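Local coordinates for glycerol-3-phosphate dehydrogenase [NAD(+)] (Dunaliella salina, PDB 6IUY), which probably interconverts sn-glycerol 3-phosphate and dihydroxyacetone phosphate with NAD, its dehydrogenase part being joined to a magnesium-binding phosphatase-type domain, at residues R530-A535 against K554-G559. Numbering follows the deposited sequence.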
loop_
_atom_site.group_PDB
_atom_site.type_symbol
_atom_site.label_atom_id
_atom_site.label_comp_id
_atom_site.label_asym_id
_atom_site.label_seq_id
_atom_site.Cartn_x
_atom_site.Cartn_y
_atom_site.Cartn_z
ATOM N N ARG A 530 -0.477 -8.851 -19.800
ATOM C CA ARG A 530 -1.315 -7.763 -20.331
ATOM C C ARG A 530 -1.287 -7.794 -21.836
ATOM O O ARG A 530 -2.309 -7.603 -22.492
ATOM C CB ARG A 530 -0.822 -6.388 -19.849
ATOM C CG ARG A 530 -1.631 -5.195 -20.357
ATOM C CD ARG A 530 -0.762 -4.003 -20.683
ATOM N NE ARG A 530 -0.193 -4.122 -22.028
ATOM C CZ ARG A 530 -0.916 -4.054 -23.142
ATOM N NH1 ARG A 530 -2.238 -3.881 -23.070
ATOM N NH2 ARG A 530 -0.326 -4.174 -24.319
ATOM N N ARG A 531 -0.097 -8.019 -22.390
ATOM C CA ARG A 531 0.088 -7.891 -23.832
ATOM C C ARG A 531 -0.662 -8.975 -24.583
ATOM O O ARG A 531 -1.342 -8.702 -25.587
ATOM C CB ARG A 531 1.562 -7.942 -24.189
ATOM C CG ARG A 531 1.820 -7.725 -25.674
ATOM C CD ARG A 531 3.285 -7.953 -26.026
ATOM N NE ARG A 531 3.394 -8.426 -27.400
ATOM C CZ ARG A 531 4.206 -9.401 -27.793
ATOM N NH1 ARG A 531 4.991 -10.006 -26.914
ATOM N NH2 ARG A 531 4.226 -9.767 -29.067
ATOM N N VAL A 532 -0.556 -10.206 -24.086
ATOM C CA VAL A 532 -1.241 -11.324 -24.701
ATOM C C VAL A 532 -2.743 -11.309 -24.480
ATOM O O VAL A 532 -3.509 -11.749 -25.344
ATOM C CB VAL A 532 -0.711 -12.671 -24.169
ATOM C CG1 VAL A 532 -1.518 -13.815 -24.774
ATOM C CG2 VAL A 532 0.767 -12.806 -24.488
ATOM N N ALA A 533 -3.157 -10.866 -23.300
ATOM C CA ALA A 533 -4.556 -10.849 -22.955
ATOM C C ALA A 533 -5.268 -9.777 -23.779
ATOM O O ALA A 533 -6.391 -9.979 -24.205
ATOM C CB ALA A 533 -4.743 -10.618 -21.460
ATOM N N GLU A 534 -4.591 -8.662 -24.038
ATOM C CA GLU A 534 -5.115 -7.645 -24.941
ATOM C C GLU A 534 -5.425 -8.260 -26.308
ATOM O O GLU A 534 -6.544 -8.123 -26.817
ATOM C CB GLU A 534 -4.126 -6.491 -25.096
ATOM C CG GLU A 534 -4.487 -5.482 -26.220
ATOM C CD GLU A 534 -3.566 -4.260 -26.219
ATOM O OE1 GLU A 534 -2.355 -4.400 -26.491
ATOM O OE2 GLU A 534 -4.038 -3.151 -25.921
ATOM N N ALA A 535 -4.441 -8.939 -26.900
ATOM C CA ALA A 535 -4.636 -9.583 -28.205
ATOM C C ALA A 535 -5.748 -10.627 -28.168
ATOM O O ALA A 535 -6.566 -10.707 -29.081
ATOM C CB ALA A 535 -3.341 -10.201 -28.684
ATOM N N LYS A 554 2.523 -19.043 -28.036
ATOM C CA LYS A 554 3.422 -19.594 -29.035
ATOM C C LYS A 554 3.697 -18.543 -30.108
ATOM O O LYS A 554 4.848 -18.293 -30.514
ATOM C CB LYS A 554 2.798 -20.868 -29.633
ATOM C CG LYS A 554 3.730 -21.727 -30.476
ATOM C CD LYS A 554 3.478 -23.215 -30.214
ATOM C CE LYS A 554 4.059 -23.628 -28.854
ATOM N NZ LYS A 554 3.846 -25.060 -28.482
ATOM N N GLU A 555 2.632 -17.873 -30.520
ATOM C CA GLU A 555 2.709 -16.892 -31.599
ATOM C C GLU A 555 3.393 -15.580 -31.194
ATOM O O GLU A 555 4.059 -14.952 -32.020
ATOM C CB GLU A 555 1.284 -16.612 -32.111
ATOM C CG GLU A 555 1.124 -15.581 -33.238
ATOM C CD GLU A 555 -0.372 -15.298 -33.535
ATOM O OE1 GLU A 555 -1.220 -16.177 -33.255
ATOM O OE2 GLU A 555 -0.707 -14.187 -34.007
ATOM N N MET A 556 3.230 -15.157 -29.935
ATOM C CA MET A 556 3.680 -13.810 -29.520
ATOM C C MET A 556 4.936 -13.746 -28.638
ATOM O O MET A 556 5.672 -12.763 -28.682
ATOM C CB MET A 556 2.537 -13.102 -28.773
ATOM C CG MET A 556 1.264 -12.837 -29.627
ATOM S SD MET A 556 -0.112 -12.242 -28.641
ATOM C CE MET A 556 0.569 -10.662 -28.125
ATOM N N LEU A 557 5.178 -14.759 -27.808
ATOM C CA LEU A 557 6.196 -14.600 -26.771
ATOM C C LEU A 557 7.545 -15.291 -27.059
ATOM O O LEU A 557 8.455 -15.266 -26.225
ATOM C CB LEU A 557 5.641 -15.081 -25.432
ATOM C CG LEU A 557 4.335 -14.422 -24.944
ATOM C CD1 LEU A 557 3.955 -14.938 -23.570
ATOM C CD2 LEU A 557 4.469 -12.922 -24.898
ATOM N N ASN A 558 7.685 -15.883 -28.239
ATOM C CA ASN A 558 8.994 -16.314 -28.693
ATOM C C ASN A 558 9.695 -17.246 -27.722
ATOM O O ASN A 558 10.862 -17.017 -27.372
ATOM C CB ASN A 558 9.872 -15.100 -28.927
ATOM C CG ASN A 558 9.376 -14.225 -30.077
ATOM O OD1 ASN A 558 9.632 -14.521 -31.248
ATOM N ND2 ASN A 558 8.701 -13.118 -29.745
ATOM N N GLY A 559 8.973 -18.256 -27.248
ATOM C CA GLY A 559 9.553 -19.219 -26.318
ATOM C C GLY A 559 9.295 -18.920 -24.849
ATOM O O GLY A 559 9.274 -19.845 -24.041
#
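The guanidinium of Arg531 has the methyl of Met556 over one face, CE of Met556 lying 3.7 Å from NE of Arg531, while CD2 of Leu557 approaches the group obliquely on its NH1 side. NH1 and NH2 of Arg531 both reach the carbonyl O of Met556, each at 3.3 Å, and both bonds are weak and bent, near 140° at the hydrogen. On the flank of helix 528-541, Glu534 lies at the edge of the Arg530 guanidinium, nearly in its plane; NH2 of Arg530 makes the salt bridge to OE1 of Glu534, which it meets from well above the carboxylate plane. Asp475 of helix 454-477 forms a second salt bridge, with NH1 of Arg530.

Arg531 reaches across with CG anti to its backbone N (chi1 -176°) and an extended chain out to NE, meeting Met556 from the opposite direction. The bend of the thioether at its last torsion (chi3 65°) brings CE onto Arg531. SD of Met556 packs 3.8 Å from CB of Ala535, one helical turn further on.

Deeper in the contact, CG2 of Val532 meets CD2 of Leu557 at 3.7 Å. Both side chains are buried and share Leu562 as a neighbour. Leu557 also lies beside Arg528, which binds dihydroxyacetone phosphate; an alanine here, lacking CD1 and CD2, is likely to leave a gap beside CG2 of Val532 and less packing round the NH1 side of Arg531.

The contact thus joins helix 528-541 to the C-terminal end of helix 549-556, just before the turn to Gly559, which touches NAD. A cationic group beside a carbonyl at a helix C-terminus is likely to be favoured electrostatically, adding to an attachment otherwise made by apolar packing.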